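Clan CA, family C40, NlpC/P60 superfamily cysteine peptidase (Trichomonas vaginalis, PDB 6BIO) is probably a cysteine peptidase of the NlpC/P60 family that cuts peptide bonds in bacterial peptidoglycan. Local coordinates at residues I222-T227 against V269-R274. Sequence-based numbering, arbitrary orientation.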
ATOM      1  N   ILE A 222      12.515  -6.480  -2.634  1.00  7.04           N
ATOM      2  CA  ILE A 222      13.413  -5.721  -1.766  1.00  7.04           C
ATOM      3  C   ILE A 222      14.611  -6.582  -1.405  1.00  6.58           C
ATOM      4  O   ILE A 222      14.559  -7.810  -1.435  1.00  7.71           O
ATOM      5  CB  ILE A 222      12.741  -5.125  -0.520  1.00  7.51           C
ATOM      6  CG1 ILE A 222      12.321  -6.183   0.479  1.00  9.17           C
ATOM      7  CG2 ILE A 222      11.567  -4.202  -0.962  1.00  8.30           C
ATOM      8  CD1 ILE A 222      11.873  -5.620   1.782  1.00 10.95           C
ATOM      9  N   ILE A 223      15.736  -5.908  -1.191  1.00  7.56           N
ATOM     10  CA  ILE A 223      17.001  -6.530  -0.825  1.00  7.36           C
ATOM     11  C   ILE A 223      17.454  -5.892   0.470  1.00  7.14           C
ATOM     12  O   ILE A 223      17.615  -4.672   0.525  1.00  7.51           O
ATOM     13  CB  ILE A 223      18.066  -6.284  -1.898  1.00  8.54           C
ATOM     14  CG1 ILE A 223      17.565  -6.569  -3.316  1.00 10.08           C
ATOM     15  CG2 ILE A 223      19.296  -7.090  -1.585  1.00  9.07           C
ATOM     16  CD1 ILE A 223      18.335  -5.750  -4.360  1.00 11.43           C
ATOM     17  N   THR A 224      17.630  -6.698   1.522  1.00  6.98           N
ATOM     18  CA  THR A 224      18.164  -6.176   2.773  1.00  6.98           C
ATOM     19  C   THR A 224      19.657  -6.462   2.857  1.00  6.98           C
ATOM     20  O   THR A 224      20.167  -7.394   2.222  1.00  7.88           O
ATOM     21  CB  THR A 224      17.431  -6.770   3.970  1.00  7.71           C
ATOM     22  OG1 THR A 224      17.592  -8.186   3.945  1.00  8.68           O
ATOM     23  CG2 THR A 224      15.951  -6.383   3.918  1.00  8.45           C
ATOM     24  N   PHE A 225      20.364  -5.630   3.623  1.00  7.68           N
ATOM     25  CA  PHE A 225      21.812  -5.667   3.704  1.00  7.80           C
ATOM     26  C   PHE A 225      22.262  -5.460   5.147  1.00  7.85           C
ATOM     27  O   PHE A 225      21.597  -4.808   5.959  1.00  8.24           O
ATOM     28  CB  PHE A 225      22.460  -4.560   2.857  1.00  7.22           C
ATOM     29  CG  PHE A 225      22.076  -4.557   1.373  1.00  8.43           C
ATOM     30  CD1 PHE A 225      22.815  -5.299   0.455  1.00  9.40           C
ATOM     31  CD2 PHE A 225      21.000  -3.806   0.893  1.00  8.89           C
ATOM     32  CE1 PHE A 225      22.499  -5.264  -0.916  1.00 10.37           C
ATOM     33  CE2 PHE A 225      20.714  -3.772  -0.446  1.00  9.10           C
ATOM     34  CZ  PHE A 225      21.449  -4.495  -1.347  1.00 10.79           C
ATOM     35  N   ARG A 226      23.470  -5.983   5.420  1.00  7.99           N
ATOM     36  CA  ARG A 226      24.161  -5.762   6.683  1.00  9.12           C
ATOM     37  C   ARG A 226      25.302  -4.800   6.404  1.00  9.98           C
ATOM     38  O   ARG A 226      26.291  -5.173   5.768  1.00 11.87           O
ATOM     39  CB  ARG A 226      24.653  -7.099   7.266  1.00  9.34           C
ATOM     40  CG  ARG A 226      23.524  -8.099   7.400  1.00 10.67           C
ATOM     41  CD  ARG A 226      23.898  -9.247   8.337  1.00 12.39           C
ATOM     42  NE  ARG A 226      25.032  -9.974   7.785  1.00 13.18           N
ATOM     43  CZ  ARG A 226      24.987 -10.915   6.861  1.00 12.65           C
ATOM     44  NH1 ARG A 226      23.834 -11.407   6.430  1.00 13.22           N
ATOM     45  NH2 ARG A 226      26.133 -11.431   6.401  1.00 13.00           N
ATOM     46  N   THR A 227      25.152  -3.549   6.844  1.00  9.64           N
ATOM     47  CA  THR A 227      26.092  -2.489   6.472  1.00  9.96           C
ATOM     48  C   THR A 227      26.872  -1.907   7.632  1.00 11.06           C
ATOM     49  O   THR A 227      27.668  -0.993   7.397  1.00 13.18           O
ATOM     50  CB  THR A 227      25.408  -1.327   5.710  1.00 10.67           C
ATOM     51  OG1 THR A 227      24.604  -0.563   6.608  1.00 11.43           O
ATOM     52  CG2 THR A 227      24.564  -1.828   4.540  1.00 11.19           C
ATOM     53  N   VAL A 269      24.270  -9.004   1.214  1.00 10.42           N
ATOM     54  CA  VAL A 269      22.832  -9.201   1.236  1.00 10.39           C
ATOM     55  C   VAL A 269      22.472 -10.099   2.410  1.00 10.21           C
ATOM     56  O   VAL A 269      23.145 -11.099   2.681  1.00 11.37           O
ATOM     57  CB  VAL A 269      22.391  -9.877  -0.066  1.00 11.24           C
ATOM     58  CG1 VAL A 269      20.932 -10.276   0.048  1.00 11.28           C
ATOM     59  CG2 VAL A 269      22.594  -8.939  -1.244  1.00 11.91           C
ATOM     60  N   SER A 270      21.351  -9.782   3.054  1.00  9.36           N
ATOM     61  CA  SER A 270      20.726 -10.675   4.045  1.00  9.13           C
ATOM     62  C   SER A 270      19.668 -11.524   3.355  1.00  9.48           C
ATOM     63  O   SER A 270      19.850 -12.726   3.199  1.00  9.76           O
ATOM     64  CB  SER A 270      20.136  -9.876   5.193  1.00  9.50           C
ATOM     65  OG  SER A 270      19.439 -10.714   6.050  1.00 10.51           O
ATOM     66  N   THR A 271      18.556 -10.918   2.930  1.00  9.06           N
ATOM     67  CA  THR A 271      17.562 -11.648   2.151  1.00  9.06           C
ATOM     68  C   THR A 271      17.019 -10.783   1.026  1.00  8.51           C
ATOM     69  O   THR A 271      17.114  -9.553   1.038  1.00  8.60           O
ATOM     70  CB  THR A 271      16.371 -12.210   3.001  1.00 10.21           C
ATOM     71  OG1 THR A 271      15.563 -11.168   3.508  1.00 10.19           O
ATOM     72  CG2 THR A 271      16.843 -13.134   4.130  1.00 10.10           C
ATOM     73  N   ILE A 272      16.451 -11.467   0.045  1.00  8.43           N
ATOM     74  CA  ILE A 272      15.639 -10.882  -1.022  1.00  8.30           C
ATOM     75  C   ILE A 272      14.204 -11.296  -0.749  1.00  7.95           C
ATOM     76  O   ILE A 272      13.911 -12.494  -0.613  1.00  8.94           O
ATOM     77  CB  ILE A 272      16.103 -11.374  -2.403  1.00  9.24           C
ATOM     78  CG1 ILE A 272      17.604 -11.046  -2.621  1.00  9.76           C
ATOM     79  CG2 ILE A 272      15.211 -10.748  -3.487  1.00  9.49           C
ATOM     80  CD1 ILE A 272      18.183 -11.762  -3.804  1.00 11.55           C
ATOM     81  N   ARG A 273      13.303 -10.307  -0.666  1.00  7.88           N
ATOM     82  CA  ARG A 273      11.937 -10.560  -0.242  1.00  7.46           C
ATOM     83  C   ARG A 273      10.959  -9.975  -1.254  1.00  7.79           C
ATOM     84  O   ARG A 273      11.108  -8.820  -1.697  1.00  7.57           O
ATOM     85  CB  ARG A 273      11.650  -9.927   1.122  1.00  7.61           C
ATOM     86  CG  ARG A 273      12.441 -10.499   2.275  1.00  7.94           C
ATOM     87  CD  ARG A 273      12.142 -11.941   2.507  1.00  8.16           C
ATOM     88  NE  ARG A 273      12.743 -12.424   3.744  1.00  9.87           N
ATOM     89  CZ  ARG A 273      12.300 -13.459   4.444  1.00 10.99           C
ATOM     90  NH1 ARG A 273      11.199 -14.092   4.083  1.00 11.38           N
ATOM     91  NH2 ARG A 273      12.959 -13.829   5.553  1.00 12.09           N
ATOM     92  N   ARG A 274       9.944 -10.764  -1.584  1.00  7.69           N
ATOM     93  CA  ARG A 274       8.938 -10.420  -2.588  1.00  7.63           C
ATOM     94  C   ARG A 274       7.602 -10.231  -1.869  1.00  8.08           C
ATOM     95  O   ARG A 274       6.994 -11.194  -1.382  1.00  8.97           O
ATOM     96  CB  ARG A 274       8.860 -11.524  -3.640  1.00  9.04           C
ATOM     97  CG  ARG A 274       7.778 -11.277  -4.680  1.00  9.73           C
ATOM     98  CD  ARG A 274       7.930 -12.185  -5.892  1.00 10.45           C
ATOM     99  NE  ARG A 274       9.251 -11.994  -6.496  1.00 11.01           N
ATOM    100  CZ  ARG A 274       9.851 -12.840  -7.320  1.00 11.73           C
ATOM    101  NH1 ARG A 274       9.244 -13.954  -7.730  1.00 13.32           N
ATOM    102  NH2 ARG A 274      11.078 -12.563  -7.759  1.00 12.23           N
TER
HETATM  103  O   HOH W   1      21.231 -11.481   7.914  1.00 16.26           O
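With chi1 at 60°, T224 folds its hydroxyl back over its own main chain and within range of the neighbouring strand, where T271 N donates to T224 OG1 over 3.1 Å. V269 holds CG2 anti to its carbonyl carbon, and this methyl meets F225 CE1 at 3.7 Å and I223 CG2 at 3.8 Å. The antiparallel strands 222-225 and 269-274 are tied at one end by a pair of bonds: I222 N donates to R273 O and R273 N to I222 O, both at 2.9 Å. Further along, T224 N donates to T271 O and S270 N to T224 O (2.8 Å); both are straight at the hydrogen, but S270 N sits above the carbonyl plane. T224 thus bonds to two successive residues through its backbone, while its OG1 takes the NH of T271 and also bonds D205 OD1. That carboxylate oxygen is hydrogen-bonded to the hydroxyls of S270 and T271 too. R273 NE donates to T271 OG1 while its NH1 bonds G208 O. A water links S270 OG to R226 NH1. On the I223 and I272 face the contact is apolar, and Y265 meets the F225 ring edge-to-face. S270, near-helical (phi/psi -94°/-70°), and extended T271 lie opposite T224 as a classic beta bulge, except that T271 N bonds OG1 instead of the usual carbonyl O, within the antiparallel sheet of the NlpC/P60 domain.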